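Side-chain contacts in alpha-1,6-mannanase (Bacteroides thetaiotaomicron, PDB 4V1S), which probably hydrolyses internal alpha-1,6-mannosidic linkages in mannan, as a family 76 glycoside hydrolase of a gut symbiont: residues Ala173-Gly178 with Ala206-Ser211; Asn344-Lys349 with Ala381-Arg386; Glu93-Ser96 with Trp102-Ala105; Gln223-Ala228 with Gln279-Glu284; Gln289-Leu294 with Phe324-Thr329. All coordinates share one frame; numbering follows the deposited sequence.

Contact 1: residues Ala173-Gly178 with Ala206-Ser211; sequences AFSLSG and AVTMLS
Thr208 spreads its two branches over consecutive residues of the facing helix, its hydroxyl against Ser175 and its methyl against Leu176. Helices 162-177 and 202-219 are both part of the helical barrel of family 76, the six-hairpin (alpha/alpha)6 fold, and they come close at this point: Ser175 CA and Thr208 CA are 6.4 Å apart, an approach that the short side chains on both sides permit. Thr208 OG1 lies 3.4 Å from Ser175 CB, yet the two hydroxyls do not bond, since Ser175 OG and Thr208 OG1 stand 4.0 Å apart and each has a carbonyl partner elsewhere. With chi1 at -60°, Thr208 OG1 sits beside the backbone N of its own residue and bonds to Cys204 O one turn back. Ser175 OG bonds to Tyr142 O at the start of helix 142-159. Both buried hydroxyls are therefore satisfied while no hydrogen bond crosses between these two segments. The threonine methyl does the apolar work, meeting the leucine at a slant, and Ile231 of helix 222-239 touches both of these side chains. On this apolar side Leu176 CD2 approaches Thr208 CG2 to 3.7 Å.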
# COMPACT_ATOMS: atom_id res chain seq x y z
N ALA A 173 13.55 -6.11 -7.33
CA ALA A 173 14.45 -6.10 -8.50
C ALA A 173 13.65 -5.83 -9.77
O ALA A 173 14.10 -5.12 -10.70
CB ALA A 173 15.19 -7.40 -8.61
N PHE A 174 12.44 -6.37 -9.82
CA PHE A 174 11.60 -6.07 -10.95
C PHE A 174 11.28 -4.59 -11.02
O PHE A 174 11.42 -3.96 -12.08
CB PHE A 174 10.34 -6.93 -11.00
CG PHE A 174 9.53 -6.69 -12.26
CD1 PHE A 174 9.97 -7.20 -13.46
CD2 PHE A 174 8.44 -5.85 -12.27
CE1 PHE A 174 9.29 -6.91 -14.64
CE2 PHE A 174 7.76 -5.57 -13.43
CZ PHE A 174 8.18 -6.10 -14.62
N SER A 175 10.82 -4.03 -9.92
CA SER A 175 10.50 -2.58 -9.91
C SER A 175 11.73 -1.75 -10.34
O SER A 175 11.63 -0.77 -11.09
CB SER A 175 10.02 -2.13 -8.53
OG SER A 175 8.82 -2.77 -8.16
N LEU A 176 12.90 -2.13 -9.81
CA LEU A 176 14.11 -1.37 -10.13
C LEU A 176 14.54 -1.50 -11.60
O LEU A 176 15.24 -0.61 -12.14
CB LEU A 176 15.27 -1.76 -9.21
CG LEU A 176 15.16 -1.24 -7.79
CD1 LEU A 176 16.14 -1.98 -6.88
CD2 LEU A 176 15.37 0.27 -7.68
N SER A 177 14.08 -2.57 -12.27
CA SER A 177 14.40 -2.76 -13.67
C SER A 177 13.57 -1.77 -14.51
O SER A 177 13.85 -1.58 -15.70
CB SER A 177 14.14 -4.19 -14.15
OG SER A 177 12.74 -4.49 -14.33
N GLY A 178 12.56 -1.13 -13.91
CA GLY A 178 11.76 -0.13 -14.65
C GLY A 178 12.36 1.28 -14.60
O GLY A 178 11.82 2.20 -15.19
N ALA A 206 7.54 5.92 -5.46
CA ALA A 206 7.25 5.89 -4.03
C ALA A 206 7.27 4.48 -3.43
O ALA A 206 7.90 4.25 -2.38
CB ALA A 206 5.93 6.60 -3.76
N VAL A 207 6.61 3.53 -4.07
CA VAL A 207 6.64 2.17 -3.53
C VAL A 207 8.04 1.54 -3.70
O VAL A 207 8.47 0.70 -2.91
CB VAL A 207 5.57 1.23 -4.12
CG1 VAL A 207 4.19 1.75 -3.78
CG2 VAL A 207 5.72 0.99 -5.62
N THR A 208 8.76 1.93 -4.76
CA THR A 208 10.10 1.42 -4.94
C THR A 208 11.04 2.00 -3.85
O THR A 208 11.85 1.27 -3.28
CB THR A 208 10.60 1.67 -6.36
OG1 THR A 208 9.75 1.04 -7.29
CG2 THR A 208 11.99 1.17 -6.60
N MET A 209 10.92 3.30 -3.56
CA MET A 209 11.67 3.89 -2.49
C MET A 209 11.41 3.23 -1.15
O MET A 209 12.35 2.91 -0.42
CB MET A 209 11.38 5.39 -2.37
CG MET A 209 11.99 6.23 -3.50
SD MET A 209 11.29 7.89 -3.67
CE MET A 209 11.33 8.44 -1.97
N LEU A 210 10.14 3.00 -0.82
CA LEU A 210 9.82 2.41 0.46
C LEU A 210 10.37 0.98 0.53
O LEU A 210 10.93 0.58 1.55
CB LEU A 210 8.32 2.47 0.74
CG LEU A 210 7.93 1.95 2.12
CD1 LEU A 210 8.62 2.73 3.24
CD2 LEU A 210 6.44 2.01 2.32
N SER A 211 10.21 0.23 -0.55
CA SER A 211 10.74 -1.14 -0.62
C SER A 211 12.26 -1.14 -0.43
O SER A 211 12.81 -1.97 0.32
CB SER A 211 10.39 -1.78 -1.96
OG SER A 211 9.00 -1.97 -2.14

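Contact 2: residues Asn344-Lys349 with Ala381-Arg386; sequences NFIHNK and AYMYMR
Tyr384 drives its phenol oxygen against the backbone of His347, and this is where the contact is tight: Tyr384 OH is 3.1 Å from His347 CA. The same oxygen lies 3.3 Å from His347 CB and 3.5 Å from Ile346 CG2, so three carbons crowd it. His347 N is also near, but its angle is too poor for a hydrogen bond; the phenol bonds instead to the hydroxyl of Tyr357. With CG anti to the backbone N (chi1 -172°), the imidazole turns an edge, CD2 included, toward the tyrosine face in an offset edge-to-face pair, planes at 79° and centroids of the His347 and Tyr384 rings 5.8 Å apart. The packing joins helices 334-350 and 374-394, the last two of the (alpha/alpha)6 barrel of family 76, whose local axes run at 125° and pass 10.6 Å from each other. Toward Met383 the fit is looser: Ile346 CD1 reaches Met383 CG only at 4.4 Å, and the rest of the methionine leads away. The histidine side is partly open to solvent; there His347 ND1 donates, nearly straight and close to its ring plane, to Asn348 OD1. Without the imidazole, as with an alanine here, Trp49 would probably lose its stacking partner and Asn348 OD1 this donor, while the CB touch to the phenol could remain.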
# COMPACT_ATOMS: atom_id res chain seq x y z
N ASN A 344 -12.45 4.62 12.86
CA ASN A 344 -13.80 4.56 13.43
C ASN A 344 -14.84 4.98 12.42
O ASN A 344 -15.89 4.39 12.33
CB ASN A 344 -13.88 5.43 14.70
CG ASN A 344 -13.07 4.85 15.87
OD1 ASN A 344 -12.65 3.70 15.87
ND2 ASN A 344 -12.85 5.66 16.87
N PHE A 345 -14.52 6.03 11.65
CA PHE A 345 -15.41 6.49 10.60
C PHE A 345 -15.66 5.41 9.54
O PHE A 345 -16.78 5.21 9.10
CB PHE A 345 -14.86 7.76 9.95
CG PHE A 345 -15.71 8.30 8.84
CD1 PHE A 345 -16.76 9.11 9.09
CD2 PHE A 345 -15.42 7.98 7.50
CE1 PHE A 345 -17.54 9.64 8.06
CE2 PHE A 345 -16.19 8.47 6.47
CZ PHE A 345 -17.25 9.31 6.76
N ILE A 346 -14.61 4.73 9.11
CA ILE A 346 -14.78 3.63 8.17
C ILE A 346 -15.81 2.63 8.69
O ILE A 346 -16.74 2.27 7.99
CB ILE A 346 -13.43 2.93 7.89
CG1 ILE A 346 -12.46 3.91 7.19
CG2 ILE A 346 -13.65 1.71 7.00
CD1 ILE A 346 -11.04 3.39 7.20
N HIS A 347 -15.67 2.19 9.92
CA HIS A 347 -16.60 1.19 10.49
C HIS A 347 -18.01 1.74 10.71
O HIS A 347 -19.01 1.09 10.40
CB HIS A 347 -16.03 0.67 11.79
CG HIS A 347 -16.79 -0.48 12.35
ND1 HIS A 347 -17.70 -0.34 13.38
CD2 HIS A 347 -16.82 -1.79 11.99
CE1 HIS A 347 -18.22 -1.53 13.66
NE2 HIS A 347 -17.70 -2.42 12.84
N ASN A 348 -18.06 2.90 11.33
CA ASN A 348 -19.32 3.49 11.79
C ASN A 348 -20.15 4.14 10.70
O ASN A 348 -21.37 4.17 10.80
CB ASN A 348 -19.02 4.44 12.95
CG ASN A 348 -18.41 3.72 14.16
OD1 ASN A 348 -18.47 2.48 14.31
ND2 ASN A 348 -17.77 4.51 15.03
N LYS A 349 -19.49 4.65 9.66
CA LYS A 349 -20.17 5.41 8.61
C LYS A 349 -20.06 4.83 7.19
O LYS A 349 -20.97 5.04 6.36
CB LYS A 349 -19.68 6.85 8.60
CG LYS A 349 -20.05 7.61 9.86
CD LYS A 349 -21.56 7.76 9.95
CE LYS A 349 -22.03 8.49 11.20
NZ LYS A 349 -23.51 8.69 11.11
N ALA A 381 -10.15 -4.10 6.05
CA ALA A 381 -9.63 -5.13 6.93
C ALA A 381 -8.22 -4.80 7.39
O ALA A 381 -7.89 -4.97 8.57
CB ALA A 381 -9.67 -6.48 6.24
N TYR A 382 -7.39 -4.32 6.46
CA TYR A 382 -6.02 -3.96 6.78
C TYR A 382 -5.97 -2.84 7.83
O TYR A 382 -5.27 -2.95 8.85
CB TYR A 382 -5.28 -3.59 5.51
CG TYR A 382 -3.92 -2.95 5.70
CD1 TYR A 382 -2.98 -3.52 6.53
CD2 TYR A 382 -3.57 -1.80 5.00
CE1 TYR A 382 -1.71 -2.94 6.71
CE2 TYR A 382 -2.33 -1.19 5.18
CZ TYR A 382 -1.39 -1.76 6.02
OH TYR A 382 -0.19 -1.14 6.19
N MET A 383 -6.78 -1.80 7.64
CA MET A 383 -6.86 -0.72 8.63
C MET A 383 -7.30 -1.22 9.99
O MET A 383 -6.75 -0.82 11.03
CB MET A 383 -7.79 0.35 8.15
CG MET A 383 -7.25 1.14 6.98
SD MET A 383 -5.77 2.12 7.30
CE MET A 383 -4.47 1.01 6.83
N TYR A 384 -8.26 -2.13 10.01
CA TYR A 384 -8.71 -2.65 11.30
C TYR A 384 -7.62 -3.41 12.03
O TYR A 384 -7.51 -3.31 13.25
CB TYR A 384 -9.99 -3.50 11.19
CG TYR A 384 -11.20 -2.78 10.68
CD1 TYR A 384 -11.46 -1.45 11.02
CD2 TYR A 384 -12.11 -3.42 9.83
CE1 TYR A 384 -12.55 -0.78 10.49
CE2 TYR A 384 -13.26 -2.79 9.35
CZ TYR A 384 -13.46 -1.45 9.69
OH TYR A 384 -14.57 -0.80 9.22
N MET A 385 -6.84 -4.21 11.30
CA MET A 385 -5.78 -4.95 11.92
C MET A 385 -4.68 -4.00 12.43
O MET A 385 -4.10 -4.22 13.51
CB MET A 385 -5.21 -6.00 10.97
CG MET A 385 -4.28 -6.99 11.64
SD MET A 385 -5.05 -8.08 12.80
CE MET A 385 -5.56 -9.42 11.72
N ARG A 386 -4.38 -2.97 11.64
CA ARG A 386 -3.43 -1.95 12.09
C ARG A 386 -3.86 -1.28 13.39
O ARG A 386 -3.08 -1.13 14.34
CB ARG A 386 -3.21 -0.90 11.03
CG ARG A 386 -2.52 -1.42 9.78
CD ARG A 386 -1.04 -1.60 10.01
NE ARG A 386 -0.33 -0.38 9.75
CZ ARG A 386 0.81 0.00 10.30
NH1 ARG A 386 1.39 -0.74 11.21
NH2 ARG A 386 1.39 1.13 9.89

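Contact 3: residues Glu93-Ser96 with Trp102-Ala105; sequences EGIS and WSDA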
# COMPACT_ATOMS: atom_id res chain seq x y z
N GLU A 93 0.22 -8.05 9.41
CA GLU A 93 -0.01 -7.31 10.64
C GLU A 93 -0.62 -8.20 11.72
O GLU A 93 -0.31 -8.05 12.91
CB GLU A 93 -0.89 -6.09 10.39
CG GLU A 93 -0.99 -5.10 11.53
CD GLU A 93 0.25 -4.23 11.76
OE1 GLU A 93 1.35 -4.58 11.30
OE2 GLU A 93 0.13 -3.18 12.45
N GLY A 94 -1.46 -9.14 11.31
CA GLY A 94 -2.03 -10.13 12.23
C GLY A 94 -0.99 -10.87 13.06
O GLY A 94 -1.24 -11.17 14.23
N ILE A 95 0.18 -11.13 12.47
CA ILE A 95 1.23 -11.86 13.18
C ILE A 95 1.62 -11.12 14.48
O ILE A 95 2.00 -11.76 15.47
CB ILE A 95 2.50 -12.06 12.31
CG1 ILE A 95 2.23 -12.82 10.99
CG2 ILE A 95 3.55 -12.80 13.09
CD1 ILE A 95 1.67 -14.21 11.15
N SER A 96 1.55 -9.78 14.47
CA SER A 96 1.89 -8.97 15.64
C SER A 96 0.88 -9.15 16.77
O SER A 96 1.21 -8.99 17.94
CB SER A 96 2.00 -7.49 15.27
OG SER A 96 3.09 -7.25 14.39
N TRP A 102 -2.44 -16.33 12.74
CA TRP A 102 -2.26 -15.71 11.42
C TRP A 102 -1.17 -16.29 10.54
O TRP A 102 -1.13 -15.97 9.37
CB TRP A 102 -2.09 -14.19 11.55
CG TRP A 102 -3.33 -13.61 12.12
CD1 TRP A 102 -3.52 -13.23 13.40
CD2 TRP A 102 -4.60 -13.47 11.47
NE1 TRP A 102 -4.80 -12.82 13.60
CE2 TRP A 102 -5.50 -12.97 12.44
CE3 TRP A 102 -5.06 -13.71 10.16
CZ2 TRP A 102 -6.84 -12.70 12.15
CZ3 TRP A 102 -6.39 -13.45 9.87
CH2 TRP A 102 -7.27 -12.92 10.87
N SER A 103 -0.30 -17.14 11.09
CA SER A 103 0.83 -17.63 10.30
C SER A 103 0.39 -18.45 9.11
O SER A 103 0.93 -18.30 8.00
CB SER A 103 1.78 -18.43 11.19
OG SER A 103 2.45 -17.52 12.04
N ASP A 104 -0.56 -19.35 9.32
CA ASP A 104 -1.05 -20.19 8.21
C ASP A 104 -1.75 -19.36 7.14
O ASP A 104 -1.58 -19.61 5.96
CB ASP A 104 -1.99 -21.29 8.70
CG ASP A 104 -1.29 -22.42 9.41
OD1 ASP A 104 -0.04 -22.51 9.39
OD2 ASP A 104 -2.01 -23.25 10.01
N ALA A 105 -2.54 -18.37 7.57
CA ALA A 105 -3.28 -17.52 6.64
C ALA A 105 -2.30 -16.74 5.76
O ALA A 105 -2.48 -16.62 4.53
CB ALA A 105 -4.18 -16.54 7.39
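The backbones come near each other where helix 81-97 gives way to helix 99-114 after a single intervening residue, Ile95 CA and Trp102 CA being 5.5 Å apart. The pair lies at a tight turn between two consecutive helices of the (alpha/alpha)6 barrel. Gly94 has no side chain, and a beta carbon there would collide with Trp102 CG, so its bare CA can lie over the indole: it sits 3.9 Å from the centroid of the Trp102 five-membered ring and 24° off the ring normal, a CH-pi contact. Gly94 O also approaches Trp102 CD1, at 3.2 Å. Trp102 CG stands beside its own backbone N (chi1 -63°), which turns the indole toward the glycine. Next to it, Ile95 reaches across with its delta methyl, placing CD1 3.8 Å from Trp102 CB and 3.5 Å from Ser103 OG. Beyond the two segments, Trp102 NE1 bonds to Tyr47 OH, and Met385 of helix 374-394 packs on the indole. A leucine in place of Trp102 would probably strip Gly94 CA of its aromatic cover and leave Tyr47 OH without this N-H. Ser103 OG is likewise engaged elsewhere, with Lys99 O, and no hydrogen bond crosses between the segments, so the contact between them is mainly apolar and CH-pi in character, the polar groups of Trp102 and Ser103 being satisfied outside it.

Contact 4: residues Gln223-Ala228 with Gln279-Glu284; sequences QYLDAA and QATKDE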
# COMPACT_ATOMS: atom_id res chain seq x y z
N GLN A 223 23.40 -0.27 -1.61
CA GLN A 223 22.82 -0.12 -2.95
C GLN A 223 21.33 0.23 -2.87
O GLN A 223 20.84 0.99 -3.70
CB GLN A 223 22.97 -1.37 -3.82
N TYR A 224 20.63 -0.31 -1.89
CA TYR A 224 19.22 -0.00 -1.70
C TYR A 224 18.99 1.45 -1.22
O TYR A 224 18.08 2.14 -1.71
CB TYR A 224 18.60 -0.97 -0.70
CG TYR A 224 18.42 -2.39 -1.23
CD1 TYR A 224 17.63 -2.65 -2.32
CD2 TYR A 224 19.00 -3.46 -0.57
CE1 TYR A 224 17.44 -3.95 -2.79
CE2 TYR A 224 18.84 -4.76 -1.02
CZ TYR A 224 18.04 -5.01 -2.12
OH TYR A 224 17.85 -6.32 -2.56
N LEU A 225 19.80 1.90 -0.27
CA LEU A 225 19.75 3.29 0.18
C LEU A 225 20.08 4.23 -0.98
O LEU A 225 19.38 5.23 -1.19
CB LEU A 225 20.69 3.54 1.35
CG LEU A 225 20.80 5.00 1.85
CD1 LEU A 225 19.46 5.57 2.30
CD2 LEU A 225 21.80 5.09 2.98
N ASP A 226 21.12 3.90 -1.75
CA ASP A 226 21.51 4.76 -2.86
C ASP A 226 20.42 4.83 -3.93
O ASP A 226 20.21 5.89 -4.51
CB ASP A 226 22.83 4.28 -3.47
CG ASP A 226 24.03 4.50 -2.54
OD1 ASP A 226 23.98 5.39 -1.65
OD2 ASP A 226 25.01 3.77 -2.72
N ALA A 227 19.72 3.71 -4.16
CA ALA A 227 18.61 3.70 -5.10
C ALA A 227 17.48 4.61 -4.60
O ALA A 227 16.95 5.39 -5.37
CB ALA A 227 18.11 2.29 -5.33
N ALA A 228 17.12 4.51 -3.32
CA ALA A 228 16.06 5.35 -2.77
C ALA A 228 16.40 6.83 -2.94
O ALA A 228 15.55 7.65 -3.33
CB ALA A 228 15.82 5.02 -1.30
N GLN A 279 15.47 8.18 9.17
CA GLN A 279 16.10 7.26 10.14
C GLN A 279 17.46 6.75 9.65
O GLN A 279 18.40 6.63 10.44
CB GLN A 279 15.17 6.08 10.44
CG GLN A 279 13.88 6.49 11.15
CD GLN A 279 14.09 7.25 12.48
OE1 GLN A 279 13.25 8.06 12.89
NE2 GLN A 279 15.20 6.98 13.16
N ALA A 280 17.58 6.49 8.35
CA ALA A 280 18.81 5.94 7.78
C ALA A 280 19.95 6.96 7.69
O ALA A 280 21.12 6.61 7.90
CB ALA A 280 18.54 5.35 6.41
N THR A 281 19.62 8.21 7.36
CA THR A 281 20.62 9.23 7.07
C THR A 281 20.79 10.24 8.19
O THR A 281 21.81 10.94 8.24
CB THR A 281 20.26 10.01 5.79
OG1 THR A 281 19.05 10.74 6.03
CG2 THR A 281 20.10 9.06 4.58
N LYS A 282 19.79 10.32 9.06
CA LYS A 282 19.72 11.36 10.09
C LYS A 282 19.66 12.78 9.49
O LYS A 282 19.85 13.75 10.21
CB LYS A 282 20.87 11.21 11.10
N ASP A 283 19.34 12.90 8.20
CA ASP A 283 19.26 14.21 7.55
C ASP A 283 17.85 14.76 7.77
O ASP A 283 16.87 14.22 7.26
CB ASP A 283 19.58 14.10 6.05
CG ASP A 283 19.66 15.46 5.35
OD1 ASP A 283 19.06 16.45 5.82
OD2 ASP A 283 20.32 15.53 4.29
N GLU A 284 17.78 15.86 8.50
CA GLU A 284 16.51 16.45 8.90
C GLU A 284 15.65 16.90 7.71
O GLU A 284 14.45 17.04 7.86
CB GLU A 284 16.76 17.65 9.83
CG GLU A 284 17.35 17.28 11.18
CD GLU A 284 16.37 16.58 12.11
OE1 GLU A 284 15.15 16.85 12.03
OE2 GLU A 284 16.83 15.75 12.93
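Leu225 has CG anti to the backbone N (chi1 176°), and with CB already directed at the other helix this sends CD1 to Ala280 and Thr281. On the other side, Thr281 has chi1 at 65°, which tucks OG1 between its backbone N and carbonyl carbon and leaves CG2 to meet the leucine. One methyl thus serves both partners: Leu225 CD1 is 4.2 Å from Ala280 CB and equally 4.2 Å from Thr281 CG2. The second branch stays farther back, with Leu225 CD2 4.6 Å from Thr281 CG2. These are light touches, burying 88 Å² in all, and the nearest CA atoms, those of Leu225 and Ala280, are 8.1 Å apart. The pair links helix 222-239 to the C-terminal end of helix 264-281 in the (alpha/alpha)6 barrel of family 76, at the surface, with helix 202-219 beside both: its Tyr216 touches Leu225 and its Met213 touches Ala280. The threonine hydroxyl faces its own chain. Thr281 OG1 is bonded to Met277 O and accepts from Asp283 N at 3.1 Å with an N-H...O angle of 161°, an ST turn. Between them Lys282 takes positive phi and ends helix 264-281. Asp283 then occupies the N-cap of the following helix, where its OD1 receives the backbone N of Lys285.

Contact 5: residues Gln289-Leu294 with Phe324-Thr329; sequences QAKATL and FDMYDT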
# COMPACT_ATOMS: atom_id res chain seq x y z
N GLN A 289 10.40 17.38 5.07
CA GLN A 289 9.61 17.13 3.88
C GLN A 289 8.39 16.25 4.21
O GLN A 289 7.26 16.55 3.78
CB GLN A 289 10.46 16.49 2.80
CG GLN A 289 9.71 16.28 1.50
CD GLN A 289 9.30 17.58 0.86
OE1 GLN A 289 10.15 18.38 0.42
NE2 GLN A 289 7.99 17.83 0.80
N ALA A 290 8.61 15.20 4.98
CA ALA A 290 7.51 14.31 5.40
C ALA A 290 6.43 15.10 6.15
O ALA A 290 5.24 14.95 5.88
CB ALA A 290 8.04 13.18 6.24
N LYS A 291 6.86 15.95 7.08
CA LYS A 291 5.91 16.72 7.88
C LYS A 291 5.14 17.71 7.01
O LYS A 291 3.94 17.88 7.18
CB LYS A 291 6.63 17.45 9.01
CG LYS A 291 7.06 16.55 10.14
CD LYS A 291 7.83 17.38 11.16
CE LYS A 291 8.33 16.55 12.31
NZ LYS A 291 9.08 17.42 13.27
N ALA A 292 5.83 18.36 6.08
CA ALA A 292 5.17 19.33 5.20
C ALA A 292 4.13 18.68 4.29
O ALA A 292 3.00 19.18 4.14
CB ALA A 292 6.19 20.09 4.36
N THR A 293 4.52 17.57 3.65
CA THR A 293 3.61 16.85 2.79
C THR A 293 2.43 16.22 3.56
O THR A 293 1.29 16.28 3.09
CB THR A 293 4.37 15.79 2.00
OG1 THR A 293 5.35 16.44 1.17
CG2 THR A 293 3.46 14.90 1.15
N LEU A 294 2.68 15.70 4.75
CA LEU A 294 1.62 15.15 5.57
C LEU A 294 0.61 16.25 6.01
O LEU A 294 -0.59 16.05 5.92
CB LEU A 294 2.17 14.40 6.76
CG LEU A 294 1.16 13.74 7.66
CD1 LEU A 294 0.28 12.72 6.96
CD2 LEU A 294 1.91 13.12 8.82
N PHE A 324 0.55 6.35 11.57
CA PHE A 324 1.17 5.33 12.39
C PHE A 324 2.70 5.47 12.36
O PHE A 324 3.33 5.34 13.41
CB PHE A 324 0.73 3.93 11.94
CG PHE A 324 -0.73 3.60 12.25
CD1 PHE A 324 -1.24 3.78 13.55
CD2 PHE A 324 -1.57 3.06 11.27
CE1 PHE A 324 -2.55 3.43 13.85
CE2 PHE A 324 -2.86 2.67 11.58
CZ PHE A 324 -3.37 2.88 12.86
N ASP A 325 3.28 5.72 11.18
CA ASP A 325 4.72 5.89 11.10
C ASP A 325 5.18 7.11 11.88
O ASP A 325 6.24 7.08 12.51
CB ASP A 325 5.21 6.08 9.67
CG ASP A 325 5.18 4.82 8.85
OD1 ASP A 325 4.94 3.68 9.36
OD2 ASP A 325 5.38 4.97 7.63
N MET A 326 4.39 8.19 11.86
CA MET A 326 4.72 9.38 12.64
C MET A 326 4.74 9.07 14.14
O MET A 326 5.62 9.53 14.84
CB MET A 326 3.77 10.55 12.35
CG MET A 326 4.09 11.29 11.08
SD MET A 326 5.75 12.02 11.09
CE MET A 326 5.67 13.02 9.61
N TYR A 327 3.80 8.26 14.60
CA TYR A 327 3.75 7.88 16.00
C TYR A 327 5.00 7.07 16.31
O TYR A 327 5.64 7.30 17.33
CB TYR A 327 2.48 7.10 16.37
CG TYR A 327 2.56 6.54 17.76
CD1 TYR A 327 2.31 7.36 18.86
CD2 TYR A 327 3.01 5.22 18.00
CE1 TYR A 327 2.43 6.86 20.14
CE2 TYR A 327 3.14 4.71 19.29
CZ TYR A 327 2.85 5.55 20.36
OH TYR A 327 2.96 5.10 21.65
N ASP A 328 5.36 6.12 15.44
CA ASP A 328 6.61 5.37 15.61
C ASP A 328 7.85 6.30 15.71
O ASP A 328 8.83 6.00 16.41
CB ASP A 328 6.85 4.40 14.44
CG ASP A 328 5.82 3.31 14.35
OD1 ASP A 328 5.10 3.06 15.34
OD2 ASP A 328 5.73 2.68 13.25
N THR A 329 7.79 7.42 15.00
CA THR A 329 8.88 8.38 14.92
C THR A 329 9.00 9.28 16.16
O THR A 329 10.10 9.42 16.69
CB THR A 329 8.74 9.26 13.65
OG1 THR A 329 8.75 8.41 12.49
CG2 THR A 329 9.88 10.28 13.52
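Met326 points its CB at the neighbouring helix, although the first carbon to touch is CG, 3.6 Å from Leu294 CD2, where leucine and methionine reach toward each other tip to tip. At chi2 the chain bends (-60°), and SD passes Leu294 CD2 at the longer distance of 4.6 Å. About the CG-SD bond the chain is extended (chi3 -171°), and this delivers the terminal methyl between three residues. Met326 CE lies 3.8 Å from Lys291 CG and again 3.8 Å from Leu294 CD2. It also faces Ala290 CB, 4.1 Å from Met326 CE. The conformer followed here is one of two modelled for this methionine. Helices 284-301 and 313-330, successive in the (alpha/alpha)6 barrel of family 76, run at 143° here with local axes 12.3 Å apart, a wide spacing that a long, unbranched side chain can bridge. Small Ala290 lets the methyl come in close to the backbone; Ala290 also touches Leu275 of helix 264-281. Trp335 of helix 334-350 packs on Met326 as well. Lys291 offers only its aliphatic base: crossing the methionine obliquely, its chain stretches on past CG and takes the amino group away from the sulfur.

How the contacts relate
The five contacts are spread round the helical barrel, contacts 1 and 2 on opposite sides of the chain's centre with their own centres 28 Å apart. Contacts 2 and 3 interlock through the C-terminal helix: Arg386 NH1 forms a salt bridge with Glu93 OE2 at 3.0 Å, and Met385 CE packs 3.6 Å from Trp102 CZ2. Arg386 NH2 also lies 3.5 Å from Phe324 CB, joining contact 2 to contact 5. On the other side, Leu176 CD2 meets Ala227 CB at 4.1 Å, linking contacts 1 and 4, and contact 4 touches contact 5 where Gln279 OE1 nears Thr329 CG2. Each is helix packing; none of the five includes a ligand, and no catalytic residue is assigned among their residues here.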